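Nitrite transporter NirC (Salmonella enterica subsp. enterica serovar Typhimurium, PDB 4FC4) carries nitrite across the cytoplasmic membrane, in uptake and in export, as a pentameric channel of the formate/nitrite transporter (FNT) family. Local coordinates at residues E78-H83 against Q107-N112; T84-L89 against L166-A171; V114-V119 against N201-A206; L159-V164 against L231-S236. One frame throughout, in Å; residues are numbered along the deposited sequence.

Overall arrangement
All four contacts are buried between helices of one FNT subunit, none on its surface, yet their chemistry differs. Contact 1 is polar and aromatic, with the turn leading into helix 80-93 held against helix 98-125. Contact 2 takes the next turns of helix 80-93 to helix 150-172 through apolar side chains alone. Contact 3 uses helix 98-125 again, packed on helix 198-209 through small residues and a water. Contact 4 joins helices 150-172 and 219-248 through an asparagine amide bonded to the facing backbone, with a second asparagine and a serine beside it. Contacts 3 and 4 lie on opposite sides of the chain's centre. Contact 1 touches the other three, and its T81 O probably bonds N161 ND2 of contact 4.

Contact 1 (E78-H83 against Q107-N112); sequences ELFTGH and QTWLGN
T108 meets H83 with both its branches. Its OG1 lies 2.8 Å from H83 ND1 in a hydrogen bond, while CG2, 3.3 Å from the same ND1, sits over one face of the imidazole. With OG1 beside the backbone N (chi1 -45°), CG2 is left anti to it and also reaches F80 N, at 3.4 Å. A beta-branched alcohol suits this place, since it offers a polar and an apolar arm to one ring. The far nitrogen, H83 NE2, donates to E78 OE1, though the modelled length is doubtful, and E78 OE2 continues to R15 in a salt bridge. Next comes W109, whose indole edge is turned to the face of F80 in a T-shaped stack, planes 87° apart, with CD1 3.8 Å above the centre of the phenyl ring. This lies where the chain turns into helix 80-93, the later part of the broken transmembrane helix that FNT channels have in this region. One turn on from T108, N112 turns both ends of its amide to that turn. Its OD1 accepts from F80 N at 2.7 Å, satisfying an N-H at the start of the helix. Its ND2 donates almost straight (168°) to E78 O at 2.8 Å, with that oxygen in the amide plane, and has a second acceptor in S31 O.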
loop_
_atom_site.group_PDB
_atom_site.type_symbol
_atom_site.label_atom_id
_atom_site.label_comp_id
_atom_site.label_asym_id
_atom_site.label_seq_id
_atom_site.Cartn_x
_atom_site.Cartn_y
_atom_site.Cartn_z
ATOM N N GLU B 78 -17.253 -19.946 7.783
ATOM C CA GLU B 78 -16.741 -21.267 7.321
ATOM C C GLU B 78 -16.831 -21.461 5.803
ATOM O O GLU B 78 -17.903 -21.400 5.248
ATOM C CB GLU B 78 -17.417 -22.421 8.077
ATOM C CG GLU B 78 -17.299 -22.247 9.584
ATOM C CD GLU B 78 -15.882 -22.497 10.161
ATOM O OE1 GLU B 78 -14.993 -23.070 9.468
ATOM O OE2 GLU B 78 -15.661 -22.193 11.369
ATOM N N LEU B 79 -15.695 -21.665 5.151
ATOM C CA LEU B 79 -15.589 -21.660 3.703
ATOM C C LEU B 79 -15.257 -23.063 3.270
ATOM O O LEU B 79 -14.281 -23.651 3.712
ATOM C CB LEU B 79 -14.465 -20.688 3.247
ATOM C CG LEU B 79 -14.342 -20.422 1.726
ATOM C CD1 LEU B 79 -15.686 -19.979 1.136
ATOM C CD2 LEU B 79 -13.194 -19.423 1.362
ATOM N N PHE B 80 -16.081 -23.617 2.390
ATOM C CA PHE B 80 -15.913 -25.000 2.017
ATOM C C PHE B 80 -14.509 -25.226 1.439
ATOM O O PHE B 80 -13.891 -26.257 1.742
ATOM C CB PHE B 80 -17.013 -25.463 1.045
ATOM C CG PHE B 80 -16.581 -26.596 0.150
ATOM C CD1 PHE B 80 -15.909 -26.331 -1.058
ATOM C CD2 PHE B 80 -16.799 -27.933 0.534
ATOM C CE1 PHE B 80 -15.485 -27.382 -1.870
ATOM C CE2 PHE B 80 -16.361 -28.983 -0.274
ATOM C CZ PHE B 80 -15.713 -28.713 -1.477
ATOM N N THR B 81 -13.998 -24.280 0.634
ATOM C CA THR B 81 -12.740 -24.540 -0.086
ATOM C C THR B 81 -11.576 -24.630 0.876
ATOM O O THR B 81 -10.629 -25.349 0.635
ATOM C CB THR B 81 -12.465 -23.517 -1.215
ATOM O OG1 THR B 81 -12.567 -22.199 -0.675
ATOM C CG2 THR B 81 -13.514 -23.690 -2.352
ATOM N N GLY B 82 -11.670 -23.929 2.003
ATOM C CA GLY B 82 -10.621 -23.964 3.040
ATOM C C GLY B 82 -10.790 -25.235 3.867
ATOM O O GLY B 82 -9.800 -25.853 4.273
ATOM N N HIS B 83 -12.044 -25.627 4.098
ATOM C CA HIS B 83 -12.329 -26.884 4.752
ATOM C C HIS B 83 -11.655 -28.055 4.075
ATOM O O HIS B 83 -11.199 -29.006 4.770
ATOM C CB HIS B 83 -13.844 -27.095 4.934
ATOM C CG HIS B 83 -14.453 -26.275 6.051
ATOM N ND1 HIS B 83 -15.635 -26.576 6.600
ATOM C CD2 HIS B 83 -13.991 -25.120 6.713
ATOM C CE1 HIS B 83 -15.937 -25.700 7.591
ATOM N NE2 HIS B 83 -14.927 -24.799 7.668
ATOM N N GLN B 107 -22.014 -30.330 3.941
ATOM C CA GLN B 107 -22.683 -29.308 4.738
ATOM C C GLN B 107 -22.085 -27.897 4.540
ATOM O O GLN B 107 -22.851 -26.921 4.384
ATOM C CB GLN B 107 -22.556 -29.599 6.210
ATOM C CG GLN B 107 -23.055 -30.944 6.689
ATOM C CD GLN B 107 -23.259 -30.906 8.207
ATOM O OE1 GLN B 107 -23.837 -31.825 8.753
ATOM N NE2 GLN B 107 -22.784 -29.808 8.890
ATOM N N THR B 108 -20.757 -27.781 4.588
ATOM C CA THR B 108 -20.133 -26.450 4.492
ATOM C C THR B 108 -20.506 -25.905 3.118
ATOM O O THR B 108 -20.900 -24.754 2.960
ATOM C CB THR B 108 -18.607 -26.500 4.645
ATOM O OG1 THR B 108 -18.233 -27.352 5.746
ATOM C CG2 THR B 108 -18.013 -25.044 4.856
ATOM N N TRP B 109 -20.363 -26.756 2.114
ATOM C CA TRP B 109 -20.757 -26.451 0.753
ATOM C C TRP B 109 -22.172 -25.920 0.689
ATOM O O TRP B 109 -22.386 -24.873 0.089
ATOM C CB TRP B 109 -20.660 -27.737 -0.073
ATOM C CG TRP B 109 -20.671 -27.511 -1.549
ATOM C CD1 TRP B 109 -19.573 -27.357 -2.393
ATOM C CD2 TRP B 109 -21.841 -27.379 -2.418
ATOM N NE1 TRP B 109 -19.972 -27.174 -3.683
ATOM C CE2 TRP B 109 -21.314 -27.165 -3.777
ATOM C CE3 TRP B 109 -23.236 -27.473 -2.232
ATOM C CZ2 TRP B 109 -22.158 -27.028 -4.883
ATOM C CZ3 TRP B 109 -24.077 -27.332 -3.361
ATOM C CH2 TRP B 109 -23.554 -27.148 -4.652
ATOM N N LEU B 110 -23.150 -26.654 1.268
ATOM C CA LEU B 110 -24.561 -26.258 1.229
ATOM C C LEU B 110 -24.789 -24.902 1.909
ATOM O O LEU B 110 -25.565 -24.056 1.379
ATOM C CB LEU B 110 -25.490 -27.331 1.821
ATOM C CG LEU B 110 -25.724 -28.630 0.990
ATOM C CD1 LEU B 110 -26.504 -29.686 1.761
ATOM C CD2 LEU B 110 -26.367 -28.418 -0.399
ATOM N N GLY B 111 -24.093 -24.679 3.042
ATOM C CA GLY B 111 -24.213 -23.422 3.753
ATOM C C GLY B 111 -23.684 -22.277 2.917
ATOM O O GLY B 111 -24.296 -21.237 2.827
ATOM N N ASN B 112 -22.505 -22.459 2.334
ATOM C CA ASN B 112 -21.918 -21.482 1.435
ATOM C C ASN B 112 -22.877 -21.099 0.302
ATOM O O ASN B 112 -22.969 -19.915 -0.057
ATOM C CB ASN B 112 -20.632 -22.033 0.856
ATOM C CG ASN B 112 -19.509 -22.071 1.865
ATOM O OD1 ASN B 112 -18.459 -22.607 1.553
ATOM N ND2 ASN B 112 -19.710 -21.492 3.084
#

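Contact 2 (T84-L89 against L166-A171); sequences TMFLTL and LAIWMA
Two transmembrane helices of the FNT bundle, 80-93 and 150-172, face each other here through M85, F86, L89, I168 and W169. Their local axes stay 11.4 Å apart and run at 62°, a wide spacing bridged by long apolar side chains. M85 reaches across fully extended as far as its sulfur, with CG anti to the backbone N (chi1 -178°), and then bends at chi3. That bend sets CE 3.8 Å from I168 CG2, the two side chains lying alongside and running opposite ways, and keeps CE over the rim of one face of the F86 ring. The same I168 methyl meets the far ring carbon of F86, CZ to CG2 3.4 Å, approaching the phenyl obliquely. On the other flank of M85 the six-membered ring of W169 closes the row. L89 CD1 lies at its edge, 4.1 Å from CZ3, and M85 SD is 4.3 Å from W169 CE3. The indole's polar end looks elsewhere: NE1 bonds A75 O of the second subunit, and the ring stacks on Y245. Flexible methionine and branched aliphatics filling the gap between obliquely crossing helices, with the tryptophan N-H spent at a subunit boundary, fit the helical bundle of a pentameric membrane channel.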
loop_
_atom_site.group_PDB
_atom_site.type_symbol
_atom_site.label_atom_id
_atom_site.label_comp_id
_atom_site.label_asym_id
_atom_site.label_seq_id
_atom_site.Cartn_x
_atom_site.Cartn_y
_atom_site.Cartn_z
ATOM N N THR B 84 -11.537 -28.016 2.732
ATOM C CA THR B 84 -10.893 -29.160 2.044
ATOM C C THR B 84 -9.469 -29.426 2.579
ATOM O O THR B 84 -9.102 -30.628 2.804
ATOM C CB THR B 84 -10.840 -29.055 0.506
ATOM O OG1 THR B 84 -9.989 -27.987 0.142
ATOM C CG2 THR B 84 -12.200 -28.888 -0.114
ATOM N N MET B 85 -8.690 -28.325 2.759
ATOM C CA MET B 85 -7.353 -28.377 3.406
ATOM C C MET B 85 -7.382 -28.694 4.901
ATOM O O MET B 85 -6.668 -29.602 5.340
ATOM C CB MET B 85 -6.548 -27.098 3.192
ATOM C CG MET B 85 -5.134 -27.086 3.781
ATOM S SD MET B 85 -4.338 -25.485 3.372
ATOM C CE MET B 85 -5.102 -24.369 4.543
ATOM N N PHE B 86 -8.217 -27.988 5.668
ATOM C CA PHE B 86 -8.173 -28.068 7.126
ATOM C C PHE B 86 -8.475 -29.498 7.563
ATOM O O PHE B 86 -7.746 -30.133 8.394
ATOM C CB PHE B 86 -9.192 -27.089 7.781
ATOM C CG PHE B 86 -8.791 -25.619 7.741
ATOM C CD1 PHE B 86 -7.571 -25.172 8.274
ATOM C CD2 PHE B 86 -9.659 -24.656 7.188
ATOM C CE1 PHE B 86 -7.224 -23.803 8.249
ATOM C CE2 PHE B 86 -9.318 -23.294 7.153
ATOM C CZ PHE B 86 -8.100 -22.869 7.670
ATOM N N LEU B 87 -9.577 -30.000 7.003
ATOM C CA LEU B 87 -10.073 -31.311 7.346
ATOM C C LEU B 87 -9.101 -32.406 6.938
ATOM O O LEU B 87 -8.978 -33.401 7.630
ATOM C CB LEU B 87 -11.465 -31.525 6.776
ATOM C CG LEU B 87 -12.504 -30.489 7.228
ATOM C CD1 LEU B 87 -13.867 -30.888 6.704
ATOM C CD2 LEU B 87 -12.586 -30.391 8.745
ATOM N N THR B 88 -8.365 -32.192 5.854
ATOM C CA THR B 88 -7.405 -33.182 5.381
ATOM C C THR B 88 -6.312 -33.341 6.441
ATOM O O THR B 88 -6.042 -34.484 6.918
ATOM C CB THR B 88 -6.807 -32.764 4.011
ATOM O OG1 THR B 88 -7.800 -32.982 2.995
ATOM C CG2 THR B 88 -5.543 -33.560 3.685
ATOM N N LEU B 89 -5.716 -32.201 6.806
ATOM C CA LEU B 89 -4.704 -32.125 7.845
ATOM C C LEU B 89 -5.249 -32.669 9.150
ATOM O O LEU B 89 -4.522 -33.333 9.887
ATOM C CB LEU B 89 -4.161 -30.677 8.005
ATOM C CG LEU B 89 -3.330 -30.264 6.777
ATOM C CD1 LEU B 89 -2.885 -28.813 6.793
ATOM C CD2 LEU B 89 -2.102 -31.157 6.668
ATOM N N LEU B 166 -3.411 -21.423 -0.457
ATOM C CA LEU B 166 -2.127 -20.809 -0.193
ATOM C C LEU B 166 -2.295 -19.511 0.626
ATOM O O LEU B 166 -1.495 -19.238 1.528
ATOM C CB LEU B 166 -1.331 -20.577 -1.486
ATOM C CG LEU B 166 -0.565 -21.864 -1.874
ATOM C CD1 LEU B 166 -0.258 -21.926 -3.379
ATOM C CD2 LEU B 166 0.692 -22.061 -1.029
ATOM N N ALA B 167 -3.361 -18.743 0.348
ATOM C CA ALA B 167 -3.640 -17.520 1.065
ATOM C C ALA B 167 -3.993 -17.878 2.513
ATOM O O ALA B 167 -3.507 -17.269 3.458
ATOM C CB ALA B 167 -4.774 -16.776 0.381
ATOM N N ILE B 168 -4.790 -18.922 2.694
ATOM C CA ILE B 168 -5.196 -19.301 4.048
ATOM C C ILE B 168 -4.014 -19.738 4.893
ATOM O O ILE B 168 -3.850 -19.306 6.049
ATOM C CB ILE B 168 -6.255 -20.399 3.996
ATOM C CG1 ILE B 168 -7.541 -19.811 3.361
ATOM C CG2 ILE B 168 -6.438 -20.933 5.377
ATOM C CD1 ILE B 168 -8.544 -20.855 2.963
ATOM N N TRP B 169 -3.175 -20.561 4.270
ATOM C CA TRP B 169 -1.910 -21.042 4.792
ATOM C C TRP B 169 -1.005 -19.908 5.201
ATOM O O TRP B 169 -0.552 -19.847 6.364
ATOM C CB TRP B 169 -1.242 -21.858 3.698
ATOM C CG TRP B 169 0.037 -22.568 4.094
ATOM C CD1 TRP B 169 1.338 -22.208 3.770
ATOM C CD2 TRP B 169 0.160 -23.802 4.881
ATOM N NE1 TRP B 169 2.237 -23.101 4.304
ATOM C CE2 TRP B 169 1.595 -24.079 4.982
ATOM C CE3 TRP B 169 -0.746 -24.664 5.502
ATOM C CZ2 TRP B 169 2.086 -25.176 5.683
ATOM C CZ3 TRP B 169 -0.251 -25.761 6.203
ATOM C CH2 TRP B 169 1.133 -26.021 6.295
ATOM N N MET B 170 -0.696 -19.023 4.252
ATOM C CA MET B 170 0.209 -17.896 4.539
ATOM C C MET B 170 -0.337 -16.976 5.629
ATOM O O MET B 170 0.410 -16.442 6.427
ATOM C CB MET B 170 0.531 -17.106 3.281
ATOM C CG MET B 170 1.348 -17.839 2.230
ATOM S SD MET B 170 1.667 -16.710 0.864
ATOM C CE MET B 170 3.084 -15.881 1.494
ATOM N N ALA B 171 -1.656 -16.771 5.623
ATOM C CA ALA B 171 -2.329 -16.004 6.686
ATOM C C ALA B 171 -2.128 -16.659 8.042
ATOM O O ALA B 171 -1.802 -15.970 9.009
ATOM C CB ALA B 171 -3.805 -15.835 6.382
#

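Contact 3 (V114-V119 against N201-A206); sequences VGSVFV and NMTLFA
S116 OG is gripped from two directions, and T203 shares one of its partners. A water donates to S116 OG at 2.9 Å, while the same oxygen bonds the backbone O of N112, one turn back on its own helix. The side chain is set for this by a chi1 of -67°, which places OG beside its own backbone N, on the side of the preceding turn. The water also lies 2.5 Å from T203 OG1, short enough that its exact position is doubtful, and it appears to link S116 OG and T203 OG1, themselves 3.5 Å apart. Around this water, helices 98-125 and 198-209 pack closely, their local axes 8.1 Å apart at 37°. Helix 198-209 is the later part of the second interrupted transmembrane helix of the FNT fold, and small residues let it come near. Serine is one of them, bringing the CA atoms of S116 and T203 to 4.8 Å. Alanine is another: A206 CB rests directly on the backbone, 4.1 Å from V117 CA. M202 presses its CB to within 3.6 Å of S116 OG, and its extended chain then leads away to W109. Past the water, V119 crosses T203 at about a right angle, CG1 coming near both OG1 and CG2 of the threonine. V119 also packs on L159 of the third subunit, and F118 sets its ring edge-to-face with F240 of that same subunit.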
loop_
_atom_site.group_PDB
_atom_site.type_symbol
_atom_site.label_atom_id
_atom_site.label_comp_id
_atom_site.label_asym_id
_atom_site.label_seq_id
_atom_site.Cartn_x
_atom_site.Cartn_y
_atom_site.Cartn_z
ATOM N N VAL B 114 -26.345 -21.348 0.308
ATOM C CA VAL B 114 -27.375 -20.526 0.923
ATOM C C VAL B 114 -26.913 -19.055 1.077
ATOM O O VAL B 114 -27.656 -18.139 0.719
ATOM C CB VAL B 114 -27.795 -21.121 2.276
ATOM C CG1 VAL B 114 -28.602 -20.114 3.096
ATOM C CG2 VAL B 114 -28.602 -22.444 2.070
ATOM N N GLY B 115 -25.696 -18.816 1.565
ATOM C CA GLY B 115 -25.256 -17.438 1.820
ATOM C C GLY B 115 -25.040 -16.720 0.506
ATOM O O GLY B 115 -25.285 -15.506 0.395
ATOM N N SER B 116 -24.611 -17.498 -0.496
ATOM C CA SER B 116 -24.422 -17.006 -1.839
ATOM C C SER B 116 -25.734 -16.627 -2.503
ATOM O O SER B 116 -25.859 -15.533 -2.989
ATOM C CB SER B 116 -23.687 -18.033 -2.685
ATOM O OG SER B 116 -22.361 -18.232 -2.261
ATOM N N VAL B 117 -26.711 -17.540 -2.535
ATOM C CA VAL B 117 -27.998 -17.250 -3.159
ATOM C C VAL B 117 -28.586 -16.060 -2.431
ATOM O O VAL B 117 -29.218 -15.164 -3.023
ATOM C CB VAL B 117 -28.958 -18.448 -3.040
ATOM C CG1 VAL B 117 -30.394 -18.048 -3.366
ATOM C CG2 VAL B 117 -28.491 -19.599 -3.922
ATOM N N PHE B 118 -28.349 -16.024 -1.121
ATOM C CA PHE B 118 -28.963 -14.992 -0.298
ATOM C C PHE B 118 -28.399 -13.599 -0.566
ATOM O O PHE B 118 -29.189 -12.643 -0.702
ATOM C CB PHE B 118 -28.888 -15.343 1.173
ATOM C CG PHE B 118 -29.309 -14.219 2.118
ATOM C CD1 PHE B 118 -30.673 -13.937 2.343
ATOM C CD2 PHE B 118 -28.343 -13.494 2.824
ATOM C CE1 PHE B 118 -31.039 -12.944 3.245
ATOM C CE2 PHE B 118 -28.718 -12.514 3.734
ATOM C CZ PHE B 118 -30.064 -12.233 3.935
ATOM N N VAL B 119 -27.071 -13.459 -0.645
ATOM C CA VAL B 119 -26.503 -12.116 -0.935
ATOM C C VAL B 119 -26.937 -11.700 -2.379
ATOM O O VAL B 119 -27.144 -10.500 -2.672
ATOM C CB VAL B 119 -24.966 -12.081 -0.737
ATOM C CG1 VAL B 119 -24.292 -12.919 -1.832
ATOM C CG2 VAL B 119 -24.416 -10.628 -0.730
ATOM N N ASN B 201 -18.398 -18.835 -7.606
ATOM C CA ASN B 201 -19.250 -19.044 -8.771
ATOM C C ASN B 201 -20.724 -19.096 -8.380
ATOM O O ASN B 201 -21.579 -18.611 -9.106
ATOM C CB ASN B 201 -18.863 -20.307 -9.567
ATOM C CG ASN B 201 -17.565 -20.161 -10.384
ATOM O OD1 ASN B 201 -17.125 -21.151 -11.027
ATOM N ND2 ASN B 201 -16.932 -18.989 -10.355
ATOM N N MET B 202 -21.006 -19.663 -7.213
ATOM C CA MET B 202 -22.363 -19.719 -6.667
ATOM C C MET B 202 -23.033 -18.348 -6.685
ATOM O O MET B 202 -24.185 -18.254 -7.119
ATOM C CB MET B 202 -22.390 -20.255 -5.226
ATOM C CG MET B 202 -21.914 -21.682 -5.044
ATOM S SD MET B 202 -21.673 -22.130 -3.299
ATOM C CE MET B 202 -21.134 -23.819 -3.489
ATOM N N THR B 203 -22.343 -17.301 -6.228
ATOM C CA THR B 203 -22.935 -15.967 -6.253
ATOM C C THR B 203 -23.104 -15.506 -7.719
ATOM O O THR B 203 -24.132 -14.962 -8.121
ATOM C CB THR B 203 -22.125 -14.914 -5.424
ATOM O OG1 THR B 203 -22.246 -15.183 -4.016
ATOM C CG2 THR B 203 -22.709 -13.523 -5.643
ATOM N N LEU B 204 -22.088 -15.723 -8.545
ATOM C CA LEU B 204 -22.175 -15.250 -9.917
ATOM C C LEU B 204 -23.376 -15.916 -10.569
ATOM O O LEU B 204 -24.181 -15.245 -11.253
ATOM C CB LEU B 204 -20.914 -15.577 -10.689
ATOM C CG LEU B 204 -21.025 -15.059 -12.110
ATOM C CD1 LEU B 204 -21.075 -13.527 -12.168
ATOM C CD2 LEU B 204 -19.853 -15.663 -12.849
ATOM N N PHE B 205 -23.498 -17.230 -10.353
ATOM C CA PHE B 205 -24.563 -17.961 -10.983
ATOM C C PHE B 205 -25.920 -17.482 -10.547
ATOM O O PHE B 205 -26.854 -17.479 -11.357
ATOM C CB PHE B 205 -24.406 -19.467 -10.826
ATOM C CG PHE B 205 -23.227 -20.039 -11.595
ATOM C CD1 PHE B 205 -22.911 -19.584 -12.848
ATOM C CD2 PHE B 205 -22.420 -21.026 -11.043
ATOM C CE1 PHE B 205 -21.822 -20.100 -13.543
ATOM C CE2 PHE B 205 -21.334 -21.554 -11.737
ATOM C CZ PHE B 205 -21.033 -21.086 -12.989
ATOM N N ALA B 206 -26.025 -17.005 -9.297
ATOM C CA ALA B 206 -27.332 -16.648 -8.742
ATOM C C ALA B 206 -27.710 -15.256 -9.305
ATOM O O ALA B 206 -28.862 -15.016 -9.757
ATOM C CB ALA B 206 -27.319 -16.724 -7.210
HETATM O O HOH W 1 -20.278 -16.333 -3.054
#

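Contact 4 (L159-V164 against L231-S236)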
loop_
_atom_site.group_PDB
_atom_site.type_symbol
_atom_site.label_atom_id
_atom_site.label_comp_id
_atom_site.label_asym_id
_atom_site.label_seq_id
_atom_site.Cartn_x
_atom_site.Cartn_y
_atom_site.Cartn_z
ATOM N N LEU B 159 -6.393 -25.226 -9.901
ATOM C CA LEU B 159 -5.433 -24.124 -9.814
ATOM C C LEU B 159 -5.920 -22.961 -8.870
ATOM O O LEU B 159 -5.147 -22.362 -8.117
ATOM C CB LEU B 159 -5.123 -23.619 -11.202
ATOM C CG LEU B 159 -4.137 -24.441 -12.028
ATOM C CD1 LEU B 159 -4.338 -24.093 -13.493
ATOM C CD2 LEU B 159 -2.671 -24.253 -11.639
ATOM N N CYS B 160 -7.210 -22.665 -8.918
ATOM C CA CYS B 160 -7.782 -21.699 -8.035
ATOM C C CYS B 160 -7.510 -22.011 -6.534
ATOM O O CYS B 160 -6.964 -21.170 -5.820
ATOM C CB CYS B 160 -9.295 -21.589 -8.290
ATOM S SG CYS B 160 -10.068 -20.613 -6.986
ATOM N N ASN B 161 -7.875 -23.210 -6.087
ATOM C CA ASN B 161 -7.881 -23.522 -4.674
ATOM C C ASN B 161 -6.507 -23.740 -4.098
ATOM O O ASN B 161 -6.281 -23.600 -2.891
ATOM C CB ASN B 161 -8.794 -24.717 -4.335
ATOM C CG ASN B 161 -9.351 -24.605 -2.923
ATOM O OD1 ASN B 161 -9.525 -23.504 -2.483
ATOM N ND2 ASN B 161 -9.603 -25.744 -2.199
ATOM N N TRP B 162 -5.588 -24.101 -4.963
ATOM C CA TRP B 162 -4.178 -24.009 -4.631
ATOM C C TRP B 162 -3.941 -22.629 -4.102
ATOM O O TRP B 162 -3.431 -22.474 -2.986
ATOM C CB TRP B 162 -3.312 -24.257 -5.873
ATOM C CG TRP B 162 -1.994 -24.907 -5.498
ATOM C CD1 TRP B 162 -1.457 -25.037 -4.220
ATOM C CD2 TRP B 162 -1.004 -25.502 -6.385
ATOM N NE1 TRP B 162 -0.253 -25.664 -4.249
ATOM C CE2 TRP B 162 0.090 -25.966 -5.522
ATOM C CE3 TRP B 162 -0.930 -25.733 -7.754
ATOM C CZ2 TRP B 162 1.219 -26.656 -6.042
ATOM C CZ3 TRP B 162 0.214 -26.399 -8.275
ATOM C CH2 TRP B 162 1.260 -26.836 -7.435
ATOM N N LEU B 163 -4.344 -21.615 -4.883
ATOM C CA LEU B 163 -3.999 -20.251 -4.581
ATOM C C LEU B 163 -4.782 -19.775 -3.339
ATOM O O LEU B 163 -4.225 -19.143 -2.458
ATOM C CB LEU B 163 -4.211 -19.308 -5.801
ATOM C CG LEU B 163 -2.984 -19.289 -6.706
ATOM C CD1 LEU B 163 -3.257 -18.714 -8.106
ATOM C CD2 LEU B 163 -1.829 -18.548 -6.003
ATOM N N VAL B 164 -6.072 -20.085 -3.272
ATOM C CA VAL B 164 -6.884 -19.661 -2.133
ATOM C C VAL B 164 -6.433 -20.363 -0.807
ATOM O O VAL B 164 -6.268 -19.676 0.228
ATOM C CB VAL B 164 -8.393 -19.850 -2.420
ATOM C CG1 VAL B 164 -9.227 -19.391 -1.213
ATOM C CG2 VAL B 164 -8.739 -19.125 -3.702
ATOM N N LEU B 231 -15.049 -30.373 -7.433
ATOM C CA LEU B 231 -14.111 -31.501 -7.427
ATOM C C LEU B 231 -12.675 -30.971 -7.615
ATOM O O LEU B 231 -11.750 -31.434 -6.946
ATOM C CB LEU B 231 -14.458 -32.586 -8.459
ATOM C CG LEU B 231 -15.834 -33.302 -8.383
ATOM C CD1 LEU B 231 -16.091 -34.122 -9.635
ATOM C CD2 LEU B 231 -16.064 -34.169 -7.145
ATOM N N GLY B 232 -12.495 -29.957 -8.462
ATOM C CA GLY B 232 -11.141 -29.443 -8.727
ATOM C C GLY B 232 -10.590 -28.679 -7.538
ATOM O O GLY B 232 -9.424 -28.859 -7.167
ATOM N N ASN B 233 -11.413 -27.807 -6.955
ATOM C CA ASN B 233 -11.068 -27.127 -5.693
ATOM C C ASN B 233 -10.591 -28.147 -4.631
ATOM O O ASN B 233 -9.617 -27.876 -3.887
ATOM C CB ASN B 233 -12.263 -26.334 -5.113
ATOM C CG ASN B 233 -12.608 -25.077 -5.893
ATOM O OD1 ASN B 233 -13.719 -24.532 -5.729
ATOM N ND2 ASN B 233 -11.665 -24.568 -6.713
ATOM N N THR B 234 -11.305 -29.286 -4.562
ATOM C CA THR B 234 -11.087 -30.329 -3.576
ATOM C C THR B 234 -9.757 -31.059 -3.785
ATOM O O THR B 234 -9.000 -31.199 -2.841
ATOM C CB THR B 234 -12.247 -31.354 -3.595
ATOM O OG1 THR B 234 -13.477 -30.633 -3.438
ATOM C CG2 THR B 234 -12.107 -32.373 -2.480
ATOM N N LEU B 235 -9.473 -31.496 -5.014
ATOM C CA LEU B 235 -8.108 -31.919 -5.394
ATOM C C LEU B 235 -6.937 -31.084 -4.801
ATOM O O LEU B 235 -6.059 -31.622 -4.127
ATOM C CB LEU B 235 -7.928 -31.992 -6.928
ATOM C CG LEU B 235 -6.514 -32.432 -7.323
ATOM C CD1 LEU B 235 -6.181 -33.789 -6.711
ATOM C CD2 LEU B 235 -6.341 -32.538 -8.829
ATOM N N SER B 236 -6.891 -29.803 -5.110
ATOM C CA SER B 236 -5.760 -28.946 -4.681
ATOM C C SER B 236 -5.741 -28.688 -3.144
ATOM O O SER B 236 -4.671 -28.658 -2.534
ATOM C CB SER B 236 -5.719 -27.658 -5.489
ATOM O OG SER B 236 -6.976 -26.982 -5.480
#
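This is a close helix crossing with a polar core, N161 against N233 and S236, where helices 150-172 and 219-248 meet in the buried interior of the subunit. The local axes pass 7.3 Å apart at 47°, near enough for a side chain of one helix to reach the backbone of the other. N161 does so: its ND2 donates to N233 O at 2.7 Å, with the oxygen close to the amide plane of N161, while the donor comes in from above the plane of that carbonyl, 47° out of it. T81 O is probably a second acceptor for this ND2. The two amide planes are turned 52° apart, and N233 ND2 lies 3.7 Å from N161 CB, so it rests against that carbon and not against the N161 amide. S236 fits the gap because it is short. With OG between its backbone N and carbonyl carbon (chi1 52°), the hydroxyl is pressed to 3.1 Å from N161 CB and bonds A158 O. Next to it the CB atoms of W162 and S236 pack at 4.2 Å. Asparagine suits such a site by having both donors and an acceptor: N233 ND2 serves G157 O and E196 O, while OD1 receives S198 N. Buried amides matched to backbone groups in this way tie several helices together, with both amide nitrogens and N233 OD1 satisfied.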